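Local coordinates for flavin-nucleotide-binding protein (Mycobacterium smegmatis, PDB 4YBN) that binds FAD and heme in a split beta-barrel dimer and is probably an oxidoreductase of the pyridoxamine 5'-phosphate oxidase-related family, at residues G121-L126 with A147-L152. Numbering follows the deposited sequence.
Sequences GYLDAL and AATLAL. With HEM (protoporphyrin IX containing Fe), chain F.
T149 OG1 is gripped from within its own chain by a hydrogen bond with the backbone O of E145, while the heme lies against it: T149 OG1 is 3.1 Å from HEM CAC and 3.2 Å from the meso carbon HEM CHD. With OG1 placed beside the backbone N (chi1 -57°), the methyl CG2 is anti to that N and set against helix 116-130. There it meets L123 tip to tip, L123 CD1 lying 3.8 Å from T149 CG2. L123 CD1 also touches the end of a heme vinyl group, 3.6 Å from HEM CBC, and L123 CB is 4.0 Å from HEM CMC. The other leucine branch touches both strand residues, L123 CD2 lying 4.1 Å from T149 CG2 and 4.2 Å from A151 CB. L150, between them, points away and packs on L70 of helix 68-74. A148 O approaches HEM CMD to 3.3 Å, and F96 of the second subunit packs on A148 and T149. L123 and T149 both touch H62 of strand 58-64, the axial ligand of the heme iron. Over the porphyrin rim at the CAC/CBC vinyl, helix and strand form one side of the heme pocket in this split beta-barrel dimer.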
loop_
_atom_site.group_PDB
_atom_site.type_symbol
_atom_site.label_atom_id
_atom_site.label_comp_id
_atom_site.label_asym_id
_atom_site.label_seq_id
_atom_site.Cartn_x
_atom_site.Cartn_y
_atom_site.Cartn_z
ATOM N N GLY A 121 19.232 15.024 -13.107
ATOM C CA GLY A 121 19.588 15.165 -11.699
ATOM C C GLY A 121 18.498 14.556 -10.795
ATOM O O GLY A 121 18.802 13.906 -9.782
ATOM N N TYR A 122 17.220 14.805 -11.125
ATOM C CA TYR A 122 16.121 14.232 -10.321
ATOM C C TYR A 122 16.052 12.730 -10.466
ATOM O O TYR A 122 15.863 12.040 -9.449
ATOM C CB TYR A 122 14.797 14.845 -10.696
ATOM C CG TYR A 122 14.462 16.123 -9.994
ATOM C CD1 TYR A 122 13.866 16.109 -8.744
ATOM C CD2 TYR A 122 14.785 17.366 -10.540
ATOM C CE1 TYR A 122 13.499 17.270 -8.113
ATOM C CE2 TYR A 122 14.474 18.533 -9.855
ATOM C CZ TYR A 122 13.809 18.452 -8.640
ATOM O OH TYR A 122 13.473 19.587 -7.963
ATOM N N LEU A 123 16.312 12.189 -11.669
ATOM C CA LEU A 123 16.270 10.758 -11.843
ATOM C C LEU A 123 17.393 10.025 -11.100
ATOM O O LEU A 123 17.165 9.004 -10.478
ATOM C CB LEU A 123 16.231 10.339 -13.306
ATOM C CG LEU A 123 14.945 10.759 -13.992
ATOM C CD1 LEU A 123 15.024 10.512 -15.478
ATOM C CD2 LEU A 123 13.708 10.023 -13.459
ATOM N N ASP A 124 18.568 10.619 -11.067
ATOM C CA ASP A 124 19.669 10.114 -10.314
ATOM C C ASP A 124 19.268 10.098 -8.854
ATOM O O ASP A 124 19.508 9.089 -8.131
ATOM C CB ASP A 124 20.935 10.962 -10.491
ATOM C CG ASP A 124 21.650 10.741 -11.861
ATOM O OD1 ASP A 124 21.185 9.964 -12.728
ATOM O OD2 ASP A 124 22.689 11.403 -12.064
ATOM N N ALA A 125 18.747 11.207 -8.371
ATOM C CA ALA A 125 18.344 11.236 -6.951
ATOM C C ALA A 125 17.212 10.208 -6.677
ATOM O O ALA A 125 17.216 9.585 -5.652
ATOM C CB ALA A 125 17.940 12.613 -6.506
ATOM N N LEU A 126 16.285 10.041 -7.612
ATOM C CA LEU A 126 15.192 9.059 -7.480
ATOM C C LEU A 126 15.766 7.664 -7.423
ATOM O O LEU A 126 15.463 6.892 -6.500
ATOM C CB LEU A 126 14.161 9.185 -8.633
ATOM C CG LEU A 126 12.930 8.251 -8.614
ATOM C CD1 LEU A 126 12.250 8.369 -7.277
ATOM C CD2 LEU A 126 11.872 8.476 -9.734
ATOM N N ALA A 147 14.573 11.223 -22.853
ATOM C CA ALA A 147 13.449 11.733 -23.667
ATOM C C ALA A 147 12.257 10.836 -23.598
ATOM O O ALA A 147 11.134 11.292 -23.752
ATOM C CB ALA A 147 13.845 11.951 -25.119
ATOM N N ALA A 148 12.479 9.564 -23.313
ATOM C CA ALA A 148 11.363 8.626 -23.108
ATOM C C ALA A 148 10.760 8.663 -21.669
ATOM O O ALA A 148 9.816 7.988 -21.401
ATOM C CB ALA A 148 11.792 7.211 -23.442
ATOM N N THR A 149 11.249 9.531 -20.815
ATOM C CA THR A 149 10.876 9.600 -19.400
ATOM C C THR A 149 10.246 10.941 -18.989
ATOM O O THR A 149 10.705 12.028 -19.291
ATOM C CB THR A 149 12.109 9.263 -18.498
ATOM O OG1 THR A 149 12.600 7.977 -18.863
ATOM C CG2 THR A 149 11.809 9.166 -16.994
ATOM N N LEU A 150 9.184 10.815 -18.241
ATOM C CA LEU A 150 8.469 11.900 -17.652
ATOM C C LEU A 150 8.784 11.792 -16.201
ATOM O O LEU A 150 8.602 10.748 -15.582
ATOM C CB LEU A 150 7.005 11.613 -17.933
ATOM C CG LEU A 150 5.963 12.679 -17.741
ATOM C CD1 LEU A 150 6.365 13.986 -18.396
ATOM C CD2 LEU A 150 4.649 12.168 -18.340
ATOM N N ALA A 151 9.337 12.829 -15.646
ATOM C CA ALA A 151 9.529 12.941 -14.222
ATOM C C ALA A 151 8.680 14.039 -13.689
ATOM O O ALA A 151 8.634 15.092 -14.290
ATOM C CB ALA A 151 11.014 13.252 -13.947
ATOM N N LEU A 152 8.045 13.827 -12.541
ATOM C CA LEU A 152 7.118 14.757 -11.946
ATOM C C LEU A 152 7.320 14.922 -10.480
ATOM O O LEU A 152 7.665 13.948 -9.808
ATOM C CB LEU A 152 5.668 14.246 -12.130
ATOM C CG LEU A 152 5.280 13.906 -13.570
ATOM C CD1 LEU A 152 4.040 13.035 -13.582
ATOM C CD2 LEU A 152 4.989 15.171 -14.309
HETATM C CHA HEM F . 8.740 2.457 -15.857
HETATM C CHB HEM F . 10.925 1.646 -11.662
HETATM C CHC HEM F . 14.751 4.272 -13.069
HETATM C CHD HEM F . 12.438 5.255 -17.178
HETATM C C1A HEM F . 9.020 1.993 -14.608
HETATM C C2A HEM F . 8.158 1.144 -13.869
HETATM C C3A HEM F . 8.768 0.941 -12.672
HETATM C C4A HEM F . 10.002 1.644 -12.685
HETATM C CMA HEM F . 8.210 0.077 -11.568
HETATM C CAA HEM F . 6.803 0.592 -14.291
HETATM C CBA HEM F . 6.855 -0.520 -15.351
HETATM C CGA HEM F . 5.439 -0.949 -15.672
HETATM O O1A HEM F . 5.037 -2.082 -15.307
HETATM O O2A HEM F . 4.659 -0.187 -16.301
HETATM C C1B HEM F . 12.183 2.270 -11.691
HETATM C C2B HEM F . 13.135 2.146 -10.631
HETATM C C3B HEM F . 14.223 2.891 -10.983
HETATM C C4B HEM F . 13.915 3.457 -12.335
HETATM C CMB HEM F . 12.977 1.375 -9.338
HETATM C CAB HEM F . 15.447 2.954 -10.140
HETATM C CBB HEM F . 16.619 3.337 -10.618
HETATM C C1C HEM F . 14.468 4.831 -14.330
HETATM C C2C HEM F . 15.217 5.866 -14.967
HETATM C C3C HEM F . 14.558 6.156 -16.163
HETATM C C4C HEM F . 13.398 5.272 -16.224
HETATM C CMC HEM F . 16.488 6.486 -14.456
HETATM C CAC HEM F . 15.011 7.083 -17.219
HETATM C CBC HEM F . 16.236 7.645 -17.333
HETATM C C1D HEM F . 11.254 4.546 -17.124
HETATM C C2D HEM F . 10.290 4.562 -18.247
HETATM C C3D HEM F . 9.288 3.774 -17.865
HETATM C C4D HEM F . 9.615 3.301 -16.521
HETATM C CMD HEM F . 10.383 5.283 -19.568
HETATM C CAD HEM F . 8.050 3.402 -18.617
HETATM C CBD HEM F . 8.226 1.993 -19.219
HETATM C CGD HEM F . 7.205 1.696 -20.302
HETATM O O1D HEM F . 7.540 1.597 -21.511
HETATM O O2D HEM F . 6.005 1.556 -19.984
HETATM N NA HEM F . 10.139 2.286 -13.872
HETATM N NB HEM F . 12.695 3.018 -12.685
HETATM N NC HEM F . 13.337 4.556 -15.078
HETATM N ND HEM F . 10.804 3.777 -16.124
HETATM FE FE HEM F . 11.659 3.453 -14.476
#